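Local coordinates for protein Lysine/ornithine decarboxylase (Selenomonas ruminantium, PDB 5GJO) that decarboxylates L-lysine and L-ornithine with similar efficiency to give cadaverine and putrescine, using pyridoxal 5'-phosphate as cofactor and working as a homodimer, at residues 137-142 with 148-153; 179-184 with 189-194; 220-225 with 231-236. The protein carries 2 engineered substitutions. One frame throughout, in Å; residues are numbered along the deposited sequence.

Contact 1: residues 137-142 with 148-153; sequences RIAVRN and DLNTKF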
loop_
_atom_site.group_PDB
_atom_site.type_symbol
_atom_site.label_atom_id
_atom_site.label_comp_id
_atom_site.label_asym_id
_atom_site.label_seq_id
_atom_site.Cartn_x
_atom_site.Cartn_y
_atom_site.Cartn_z
ATOM N N ARG A 137 5.296 4.726 -27.596
ATOM C CA ARG A 137 5.095 3.375 -27.026
ATOM C C ARG A 137 3.910 2.765 -27.753
ATOM O O ARG A 137 2.785 3.358 -27.706
ATOM C CB ARG A 137 4.707 3.494 -25.580
ATOM C CG ARG A 137 4.594 2.116 -24.910
ATOM C CD ARG A 137 4.440 2.315 -23.427
ATOM N NE ARG A 137 4.053 1.100 -22.735
ATOM C CZ ARG A 137 4.013 1.027 -21.398
ATOM N NH1 ARG A 137 4.523 1.993 -20.632
ATOM N NH2 ARG A 137 3.544 -0.099 -20.814
ATOM N N ILE A 138 4.141 1.624 -28.330
ATOM C CA ILE A 138 3.104 0.836 -29.007
ATOM C C ILE A 138 2.546 -0.265 -28.091
ATOM O O ILE A 138 3.282 -0.877 -27.308
ATOM C CB ILE A 138 3.603 0.181 -30.316
ATOM C CG1 ILE A 138 4.850 -0.709 -30.147
ATOM C CG2 ILE A 138 3.855 1.273 -31.359
ATOM C CD1 ILE A 138 5.256 -1.531 -31.341
ATOM N N ALA A 139 1.267 -0.515 -28.267
ATOM C CA ALA A 139 0.571 -1.596 -27.624
ATOM C C ALA A 139 0.913 -2.903 -28.337
ATOM O O ALA A 139 0.776 -3.015 -29.542
ATOM C CB ALA A 139 -0.941 -1.295 -27.601
ATOM N N VAL A 140 1.347 -3.892 -27.570
ATOM C CA VAL A 140 1.757 -5.177 -28.030
ATOM C C VAL A 140 1.046 -6.323 -27.300
ATOM O O VAL A 140 0.424 -6.115 -26.259
ATOM C CB VAL A 140 3.285 -5.300 -27.991
ATOM C CG1 VAL A 140 3.908 -4.212 -28.816
ATOM C CG2 VAL A 140 3.820 -5.340 -26.551
ATOM N N ARG A 141 1.058 -7.483 -27.926
ATOM C CA ARG A 141 0.392 -8.700 -27.407
ATOM C C ARG A 141 1.270 -9.497 -26.459
ATOM O O ARG A 141 2.451 -9.592 -26.638
ATOM C CB ARG A 141 0.076 -9.670 -28.532
ATOM C CG ARG A 141 -0.908 -9.155 -29.519
ATOM C CD ARG A 141 -1.268 -10.297 -30.481
ATOM N NE ARG A 141 -2.109 -9.645 -31.422
ATOM C CZ ARG A 141 -1.697 -9.195 -32.585
ATOM N NH1 ARG A 141 -0.475 -9.437 -33.015
ATOM N NH2 ARG A 141 -2.577 -8.578 -33.360
ATOM N N ASN A 142 0.649 -10.124 -25.473
ATOM C CA ASN A 142 1.331 -11.062 -24.594
ATOM C C ASN A 142 0.332 -11.904 -23.821
ATOM O O ASN A 142 -0.420 -11.363 -23.051
ATOM C CB ASN A 142 2.279 -10.345 -23.620
ATOM C CG ASN A 142 3.254 -11.298 -22.934
ATOM O OD1 ASN A 142 3.123 -12.488 -23.034
ATOM N ND2 ASN A 142 4.252 -10.752 -22.263
ATOM N N ASP A 148 -0.705 -6.866 -17.059
ATOM C CA ASP A 148 -0.956 -6.347 -18.415
ATOM C C ASP A 148 -0.510 -4.889 -18.497
ATOM O O ASP A 148 -1.053 -4.011 -17.751
ATOM C CB ASP A 148 -2.442 -6.488 -18.671
ATOM C CG ASP A 148 -2.939 -5.794 -19.943
ATOM O OD1 ASP A 148 -2.163 -5.527 -20.885
ATOM O OD2 ASP A 148 -4.182 -5.605 -20.004
ATOM N N LEU A 149 0.407 -4.601 -19.425
ATOM C CA LEU A 149 0.927 -3.263 -19.558
ATOM C C LEU A 149 0.561 -2.691 -20.929
ATOM O O LEU A 149 1.295 -1.846 -21.473
ATOM C CB LEU A 149 2.412 -3.212 -19.252
ATOM C CG LEU A 149 2.747 -3.538 -17.781
ATOM C CD1 LEU A 149 4.277 -3.461 -17.662
ATOM C CD2 LEU A 149 2.037 -2.593 -16.796
ATOM N N ASN A 150 -0.549 -3.187 -21.505
ATOM C CA ASN A 150 -0.901 -2.771 -22.872
ATOM C C ASN A 150 -2.351 -2.401 -23.066
ATOM O O ASN A 150 -2.804 -2.247 -24.233
ATOM C CB ASN A 150 -0.468 -3.861 -23.832
ATOM C CG ASN A 150 1.054 -3.895 -23.990
ATOM O OD1 ASN A 150 1.614 -3.139 -24.770
ATOM N ND2 ASN A 150 1.730 -4.787 -23.264
ATOM N N THR A 151 -3.081 -2.247 -21.971
ATOM C CA THR A 151 -4.429 -1.684 -22.026
ATOM C C THR A 151 -4.446 -0.215 -21.621
ATOM O O THR A 151 -4.935 0.609 -22.367
ATOM C CB THR A 151 -5.385 -2.553 -21.204
ATOM O OG1 THR A 151 -5.398 -3.843 -21.825
ATOM C CG2 THR A 151 -6.777 -1.987 -21.174
ATOM N N LYS A 152 -3.977 0.078 -20.397
ATOM C CA LYS A 152 -3.755 1.439 -19.898
ATOM C C LYS A 152 -2.686 2.214 -20.687
ATOM O O LYS A 152 -2.653 3.497 -20.594
ATOM C CB LYS A 152 -3.463 1.385 -18.411
ATOM C CG LYS A 152 -3.334 2.755 -17.688
ATOM C CD LYS A 152 -3.229 2.552 -16.164
ATOM C CE LYS A 152 -3.142 3.870 -15.435
ATOM N NZ LYS A 152 -1.862 4.660 -15.558
ATOM N N PHE A 153 -1.741 1.485 -21.284
ATOM C CA PHE A 153 -0.577 2.059 -22.001
ATOM C C PHE A 153 -0.504 1.550 -23.406
ATOM O O PHE A 153 -0.994 0.424 -23.697
ATOM C CB PHE A 153 0.713 1.620 -21.255
ATOM C CG PHE A 153 0.636 1.793 -19.754
ATOM C CD1 PHE A 153 0.754 3.028 -19.168
ATOM C CD2 PHE A 153 0.330 0.710 -18.919
ATOM C CE1 PHE A 153 0.664 3.166 -17.795
ATOM C CE2 PHE A 153 0.179 0.861 -17.524
ATOM C CZ PHE A 153 0.408 2.097 -16.985
HETATM O O HOH W 1 3.738 -1.443 -24.670
#
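R137 reaches L149 and F153 across the loop after strand 133-137. With its CG anti to the backbone N (chi1 -176°) and the chain extended to NE, it carries its guanidinium to the far segment, where NH2 donates to L149 O at 2.9 Å, on a lone pair in the carbonyl plane but with a bent N-H...O angle of 130°. F153 CB sits over the centre of one guanidinium face, 3.3 Å from NH2; the ring itself is met obliquely, although the two planes are only 16° apart. C324 of the second subunit packs on L149 and F153. N150 OD1 takes the amide N-H of V140 at 2.9 Å in an almost straight bond, yet from above the carbonyl plane. The same oxygen is 2.7 Å from a water that also meets R137 NE and I138 O. N150 ND2 turns to H180 O, while N150 N closes an Asx turn on D148 OD1. Replacing R137 by an alanine takes the guanidinium away, and L149 O and the water would probably lose this donor, with a gap opened over F153 CB. A guanidinium and an amide thus tie backbone atoms of the loop together, which probably helps to hold L149 where it lines the pyridoxal phosphate pocket.

Contact 2: residues 179-184 with 189-194; sequences FHVGSQ and AAYEEA. With PLP (pyridoxal-5'-phosphate), chain H; SO4 (sulfate ion), chain C.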
loop_
_atom_site.group_PDB
_atom_site.type_symbol
_atom_site.label_atom_id
_atom_site.label_comp_id
_atom_site.label_asym_id
_atom_site.label_seq_id
_atom_site.Cartn_x
_atom_site.Cartn_y
_atom_site.Cartn_z
ATOM N N PHE A 179 8.199 -0.349 -26.311
ATOM C CA PHE A 179 7.127 -1.234 -25.957
ATOM C C PHE A 179 7.474 -1.908 -24.601
ATOM O O PHE A 179 8.658 -1.906 -24.159
ATOM C CB PHE A 179 6.784 -2.284 -27.009
ATOM C CG PHE A 179 7.917 -3.181 -27.388
ATOM C CD1 PHE A 179 8.244 -4.279 -26.630
ATOM C CD2 PHE A 179 8.657 -2.942 -28.480
ATOM C CE1 PHE A 179 9.264 -5.126 -26.962
ATOM C CE2 PHE A 179 9.702 -3.764 -28.839
ATOM C CZ PHE A 179 10.006 -4.889 -28.094
ATOM N N HIS A 180 6.404 -2.372 -23.940
ATOM C CA HIS A 180 6.615 -3.217 -22.719
ATOM C C HIS A 180 5.628 -4.370 -22.906
ATOM O O HIS A 180 4.419 -4.141 -23.081
ATOM C CB HIS A 180 6.385 -2.457 -21.466
ATOM C CG HIS A 180 6.973 -3.104 -20.258
ATOM N ND1 HIS A 180 6.744 -4.425 -19.975
ATOM C CD2 HIS A 180 7.763 -2.634 -19.266
ATOM C CE1 HIS A 180 7.318 -4.748 -18.819
ATOM N NE2 HIS A 180 7.952 -3.685 -18.368
ATOM N N VAL A 181 6.162 -5.560 -22.869
ATOM C CA VAL A 181 5.337 -6.753 -23.118
ATOM C C VAL A 181 4.393 -7.110 -21.941
ATOM O O VAL A 181 3.437 -7.911 -22.089
ATOM C CB VAL A 181 6.152 -7.985 -23.521
ATOM C CG1 VAL A 181 6.944 -7.788 -24.788
ATOM C CG2 VAL A 181 7.002 -8.525 -22.399
ATOM N N GLY A 182 4.690 -6.510 -20.800
ATOM C CA GLY A 182 4.003 -6.775 -19.550
ATOM C C GLY A 182 4.950 -7.340 -18.499
ATOM O O GLY A 182 6.000 -7.803 -18.829
ATOM N N SER A 183 4.568 -7.228 -17.233
ATOM C CA SER A 183 5.432 -7.671 -16.144
ATOM C C SER A 183 5.343 -9.166 -15.854
ATOM O O SER A 183 4.307 -9.762 -15.991
ATOM C CB SER A 183 5.235 -6.854 -14.871
ATOM O OG SER A 183 6.344 -6.968 -14.019
ATOM N N GLN A 184 6.465 -9.738 -15.437
ATOM C CA GLN A 184 6.559 -11.157 -15.212
ATOM C C GLN A 184 6.104 -11.907 -16.446
ATOM O O GLN A 184 5.128 -12.588 -16.416
ATOM C CB GLN A 184 5.798 -11.611 -13.965
ATOM C CG GLN A 184 5.992 -13.081 -13.643
ATOM C CD GLN A 184 7.328 -13.391 -12.977
ATOM O OE1 GLN A 184 8.189 -12.554 -12.883
ATOM N NE2 GLN A 184 7.481 -14.629 -12.528
ATOM N N ALA A 189 8.348 -15.224 -27.065
ATOM C CA ALA A 189 7.718 -14.841 -28.345
ATOM C C ALA A 189 7.125 -13.448 -28.373
ATOM O O ALA A 189 7.111 -12.775 -29.441
ATOM C CB ALA A 189 6.617 -15.836 -28.736
ATOM N N ALA A 190 6.617 -12.993 -27.245
ATOM C CA ALA A 190 6.046 -11.666 -27.199
ATOM C C ALA A 190 7.109 -10.630 -27.551
ATOM O O ALA A 190 6.831 -9.693 -28.235
ATOM C CB ALA A 190 5.466 -11.381 -25.831
ATOM N N TYR A 191 8.325 -10.809 -27.044
ATOM C CA TYR A 191 9.403 -9.916 -27.405
ATOM C C TYR A 191 9.735 -10.030 -28.895
ATOM O O TYR A 191 9.925 -9.057 -29.561
ATOM C CB TYR A 191 10.653 -10.222 -26.588
ATOM C CG TYR A 191 10.526 -9.971 -25.107
ATOM C CD1 TYR A 191 10.846 -8.741 -24.561
ATOM C CD2 TYR A 191 10.140 -10.973 -24.246
ATOM C CE1 TYR A 191 10.753 -8.504 -23.206
ATOM C CE2 TYR A 191 10.050 -10.754 -22.893
ATOM C CZ TYR A 191 10.358 -9.505 -22.367
ATOM O OH TYR A 191 10.270 -9.266 -21.022
ATOM N N GLU A 192 9.787 -11.249 -29.396
ATOM C CA GLU A 192 10.137 -11.472 -30.792
ATOM C C GLU A 192 9.132 -10.850 -31.749
ATOM O O GLU A 192 9.500 -10.268 -32.737
ATOM C CB GLU A 192 10.278 -12.964 -31.065
ATOM C CG GLU A 192 11.463 -13.577 -30.360
ATOM C CD GLU A 192 11.535 -15.086 -30.463
ATOM O OE1 GLU A 192 12.637 -15.601 -30.567
ATOM O OE2 GLU A 192 10.501 -15.751 -30.419
ATOM N N GLU A 193 7.866 -10.999 -31.428
ATOM C CA GLU A 193 6.769 -10.400 -32.185
ATOM C C GLU A 193 6.785 -8.855 -32.187
ATOM O O GLU A 193 6.634 -8.240 -33.207
ATOM C CB GLU A 193 5.418 -10.918 -31.676
ATOM C CG GLU A 193 4.213 -10.129 -32.168
ATOM C CD GLU A 193 2.856 -10.709 -31.767
ATOM O OE1 GLU A 193 2.737 -11.932 -31.688
ATOM O OE2 GLU A 193 1.918 -9.934 -31.572
ATOM N N ALA A 194 7.005 -8.255 -31.029
ATOM C CA ALA A 194 7.108 -6.810 -30.900
ATOM C C ALA A 194 8.236 -6.237 -31.713
ATOM O O ALA A 194 8.076 -5.142 -32.356
ATOM C CB ALA A 194 7.210 -6.452 -29.440
HETATM N N1 PLP H . 9.794 0.197 -17.611
HETATM C C2 PLP H . 8.508 0.624 -17.628
HETATM C C2A PLP H . 8.117 1.796 -18.487
HETATM C C3 PLP H . 7.484 -0.061 -16.800
HETATM O O3 PLP H . 6.185 0.349 -16.800
HETATM C C4 PLP H . 7.927 -1.208 -15.975
HETATM C C4A PLP H . 6.980 -1.954 -15.117
HETATM O O4A PLP H . 5.955 -1.418 -14.730
HETATM C C5 PLP H . 9.362 -1.575 -16.046
HETATM C C6 PLP H . 10.214 -0.842 -16.869
HETATM C C5A PLP H . 9.893 -2.733 -15.235
HETATM O O4P PLP H . 9.100 -3.891 -15.483
HETATM P P PLP H . 9.564 -5.333 -14.938
HETATM O O1P PLP H . 10.872 -5.587 -15.648
HETATM O O2P PLP H . 8.443 -6.257 -15.348
HETATM O O3P PLP H . 9.694 -5.133 -13.446
HETATM S S SO4 C . 6.232 -18.388 -25.763
HETATM O O1 SO4 C . 7.589 -17.762 -25.790
HETATM O O2 SO4 C . 6.118 -19.368 -26.834
HETATM O O3 SO4 C . 6.243 -19.100 -24.451
HETATM O O4 SO4 C . 5.118 -17.404 -25.792
#
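V181 and F179 press against the first turns of helix 189-207, each through a CH-pi contact. The CB of A194 stands over the centre of the F179 ring, 3.4 Å from the centroid and 12° off the normal, so the methyl faces all six carbons almost evenly. On V181 the two methyls divide the work: CG2 lies over the Y191 ring, offset toward the rim and 3.5 Å from CZ, while CG1 packs 4.0 Å from A190 CB. Y191 has its CG anti to the carbonyl carbon (chi1 -65°); its side chain crosses that of V181 at about a right angle, and its OH bonds to G219 O. H180 points its CB away from the helix. Its ND1 accepts from G182 N in the ring plane, which helps to fix the ring's rotation and implies that the proton sits on NE2; NE2 then donates to PLP O4P at 3.1 Å and lies 3.4 Å from PLP C5, with CD2 3.6 Å from PLP C3 and C4. S183 OG binds PLP O2P at 2.6 Å and also meets R259. At the helix start A189 N gives a nearly straight bond of 2.9 Å to O1 of a sulfate, probably from the crystallisation liquor, also held by S187 and K144. The helix side is thus apolar and the cofactor side polar; the hydrophobic seat probably steadies the loop presenting H180 and S183 to PLP.

Contact 3: residues 220-225 with 231-236; sequences GFPVPD and VDLAAM. With PLP (pyridoxal-5'-phosphate), chain H.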
loop_
_atom_site.group_PDB
_atom_site.type_symbol
_atom_site.label_atom_id
_atom_site.label_comp_id
_atom_site.label_asym_id
_atom_site.label_seq_id
_atom_site.Cartn_x
_atom_site.Cartn_y
_atom_site.Cartn_z
ATOM N N GLY A 220 10.051 -6.748 -18.131
ATOM C CA GLY A 220 9.221 -7.934 -18.049
ATOM C C GLY A 220 9.934 -9.240 -17.802
ATOM O O GLY A 220 9.300 -10.259 -17.651
ATOM N N PHE A 221 11.257 -9.183 -17.770
ATOM C CA PHE A 221 12.016 -10.373 -17.481
ATOM C C PHE A 221 11.535 -10.925 -16.083
ATOM O O PHE A 221 11.428 -10.158 -15.148
ATOM C CB PHE A 221 13.504 -10.052 -17.453
ATOM C CG PHE A 221 13.973 -9.313 -18.678
ATOM C CD1 PHE A 221 14.156 -9.971 -19.822
ATOM C CD2 PHE A 221 14.071 -7.943 -18.654
ATOM C CE1 PHE A 221 14.576 -9.286 -20.976
ATOM C CE2 PHE A 221 14.429 -7.238 -19.791
ATOM C CZ PHE A 221 14.701 -7.915 -20.923
ATOM N N PRO A 222 11.291 -12.238 -15.962
ATOM C CA PRO A 222 10.639 -12.767 -14.784
ATOM C C PRO A 222 11.571 -13.157 -13.684
ATOM O O PRO A 222 12.764 -13.288 -13.867
ATOM C CB PRO A 222 9.851 -13.943 -15.346
ATOM C CG PRO A 222 10.779 -14.482 -16.361
ATOM C CD PRO A 222 11.182 -13.179 -17.069
ATOM N N VAL A 223 11.007 -13.298 -12.528
ATOM C CA VAL A 223 11.753 -13.748 -11.303
ATOM C C VAL A 223 10.966 -14.943 -10.676
ATOM O O VAL A 223 9.717 -15.011 -10.793
ATOM C CB VAL A 223 11.711 -12.516 -10.382
ATOM C CG1 VAL A 223 11.828 -12.788 -8.875
ATOM C CG2 VAL A 223 12.690 -11.436 -10.881
ATOM N N PRO A 224 11.662 -15.834 -9.960
ATOM C CA PRO A 224 11.061 -16.986 -9.306
ATOM C C PRO A 224 10.105 -16.530 -8.169
ATOM O O PRO A 224 10.368 -15.567 -7.435
ATOM C CB PRO A 224 12.230 -17.766 -8.683
ATOM C CG PRO A 224 13.416 -17.045 -9.010
ATOM C CD PRO A 224 13.131 -15.815 -9.813
ATOM N N ASP A 225 9.012 -17.268 -8.036
ATOM C CA ASP A 225 8.076 -17.079 -6.948
ATOM C C ASP A 225 8.070 -18.354 -6.068
ATOM O O ASP A 225 9.013 -19.085 -6.101
ATOM C CB ASP A 225 6.702 -16.677 -7.472
ATOM C CG ASP A 225 5.945 -17.833 -8.102
ATOM O OD1 ASP A 225 6.507 -18.911 -8.247
ATOM O OD2 ASP A 225 4.765 -17.626 -8.408
ATOM N N VAL A 231 10.968 -20.565 -16.641
ATOM C CA VAL A 231 11.651 -20.038 -17.843
ATOM C C VAL A 231 13.146 -20.156 -17.627
ATOM O O VAL A 231 13.621 -19.822 -16.570
ATOM C CB VAL A 231 11.361 -18.476 -17.914
ATOM C CG1 VAL A 231 12.318 -17.702 -18.787
ATOM C CG2 VAL A 231 9.948 -18.252 -18.366
ATOM N N ASP A 232 13.881 -20.457 -18.679
ATOM C CA ASP A 232 15.324 -20.378 -18.641
ATOM C C ASP A 232 15.681 -18.959 -19.041
ATOM O O ASP A 232 15.497 -18.606 -20.191
ATOM C CB ASP A 232 15.852 -21.361 -19.670
ATOM C CG ASP A 232 17.335 -21.231 -19.941
ATOM O OD1 ASP A 232 17.977 -20.258 -19.597
ATOM O OD2 ASP A 232 17.863 -22.154 -20.528
ATOM N N LEU A 233 16.219 -18.162 -18.118
ATOM C CA LEU A 233 16.468 -16.746 -18.439
ATOM C C LEU A 233 17.568 -16.542 -19.432
ATOM O O LEU A 233 17.480 -15.619 -20.219
ATOM C CB LEU A 233 16.779 -15.854 -17.231
ATOM C CG LEU A 233 15.600 -15.498 -16.364
ATOM C CD1 LEU A 233 16.254 -14.909 -15.089
ATOM C CD2 LEU A 233 14.739 -14.477 -17.077
ATOM N N ALA A 234 18.650 -17.340 -19.388
ATOM C CA ALA A 234 19.647 -17.195 -20.370
ATOM C C ALA A 234 19.062 -17.401 -21.791
ATOM O O ALA A 234 19.353 -16.623 -22.700
ATOM C CB ALA A 234 20.802 -18.188 -20.128
ATOM N N ALA A 235 18.275 -18.431 -21.963
ATOM C CA ALA A 235 17.720 -18.722 -23.301
ATOM C C ALA A 235 16.771 -17.625 -23.710
ATOM O O ALA A 235 16.803 -17.188 -24.908
ATOM C CB ALA A 235 17.016 -20.037 -23.379
ATOM N N MET A 236 15.935 -17.174 -22.770
ATOM C CA MET A 236 15.081 -15.991 -23.076
ATOM C C MET A 236 15.886 -14.806 -23.558
ATOM O O MET A 236 15.590 -14.199 -24.651
ATOM C CB MET A 236 14.225 -15.591 -21.885
ATOM C CG MET A 236 13.432 -14.305 -22.098
ATOM S SD MET A 236 12.468 -13.899 -20.605
ATOM C CE MET A 236 10.857 -14.630 -20.934
HETATM N N1 PLP H . 9.794 0.197 -17.611
HETATM C C2 PLP H . 8.508 0.624 -17.628
HETATM C C2A PLP H . 8.117 1.796 -18.487
HETATM C C3 PLP H . 7.484 -0.061 -16.800
HETATM O O3 PLP H . 6.185 0.349 -16.800
HETATM C C4 PLP H . 7.927 -1.208 -15.975
HETATM C C4A PLP H . 6.980 -1.954 -15.117
HETATM O O4A PLP H . 5.955 -1.418 -14.730
HETATM C C5 PLP H . 9.362 -1.575 -16.046
HETATM C C6 PLP H . 10.214 -0.842 -16.869
HETATM C C5A PLP H . 9.893 -2.733 -15.235
HETATM O O4P PLP H . 9.100 -3.891 -15.483
HETATM P P PLP H . 9.564 -5.333 -14.938
HETATM O O1P PLP H . 10.872 -5.587 -15.648
HETATM O O2P PLP H . 8.443 -6.257 -15.348
HETATM O O3P PLP H . 9.694 -5.133 -13.446
#
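G220 N donates to PLP O1P at 2.9 Å in a nearly straight bond (176°), one of several to the cofactor, with S183 OG also on the phosphate and G258, R259 and Y353 bonded to PLP as well. The backbone of G220 (phi 97°) would jam a CB against the preceding carbonyl O. Two residues on, P222 meets segment 231-236, which leads into helix 233-247. Its CD lies 3.8 Å from L233 CD2, the two side chains sliding past each other in opposite directions, and equally 3.8 Å from M236 SD. M236 has CG anti to the backbone N (chi1 174°) and runs straight to SD before bending at chi3, so that sulfur and methyl both come to the proline. F221 CD1 adds a looser approach to the same sulfur at 4.3 Å, and its ring also packs on Y260 and M38. V231 CG1 lies 4.3 Å from P222 CG, another loose touch. The helix start is secured by D232 at the N-cap, whose OD1 accepts from A235 N at 3.0 Å. The loop between the segments carries the engineered C226, disulfide-bonded to the engineered C303. No hydrogen bond joins the two segments; the apolar seat of P222 probably steadies the loop from which G220 N reaches the phosphate.

Overall arrangement
Followed from the N terminus, the three contacts come in series in the pyridoxal-binding barrel, none enclosing or crossing another. Contact 1 closes a loop between strand 133-137 and helix 160-169. After strand 173-178, contact 2 folds the loop back onto helix 189-207, and after strand 214-216 contact 3 does likewise with helix 233-247; both follow the strand-loop-helix step of a TIM barrel. All three contribute residues to the cofactor pocket. Neighbours are tied directly. Between contacts 1 and 2, R141 forms a salt bridge with E193 and L149 packs on H180; between contacts 2 and 3, Q184 probably bonds to V223 O. Contacts 1 and 3 do not touch, their centres about 20 Å apart.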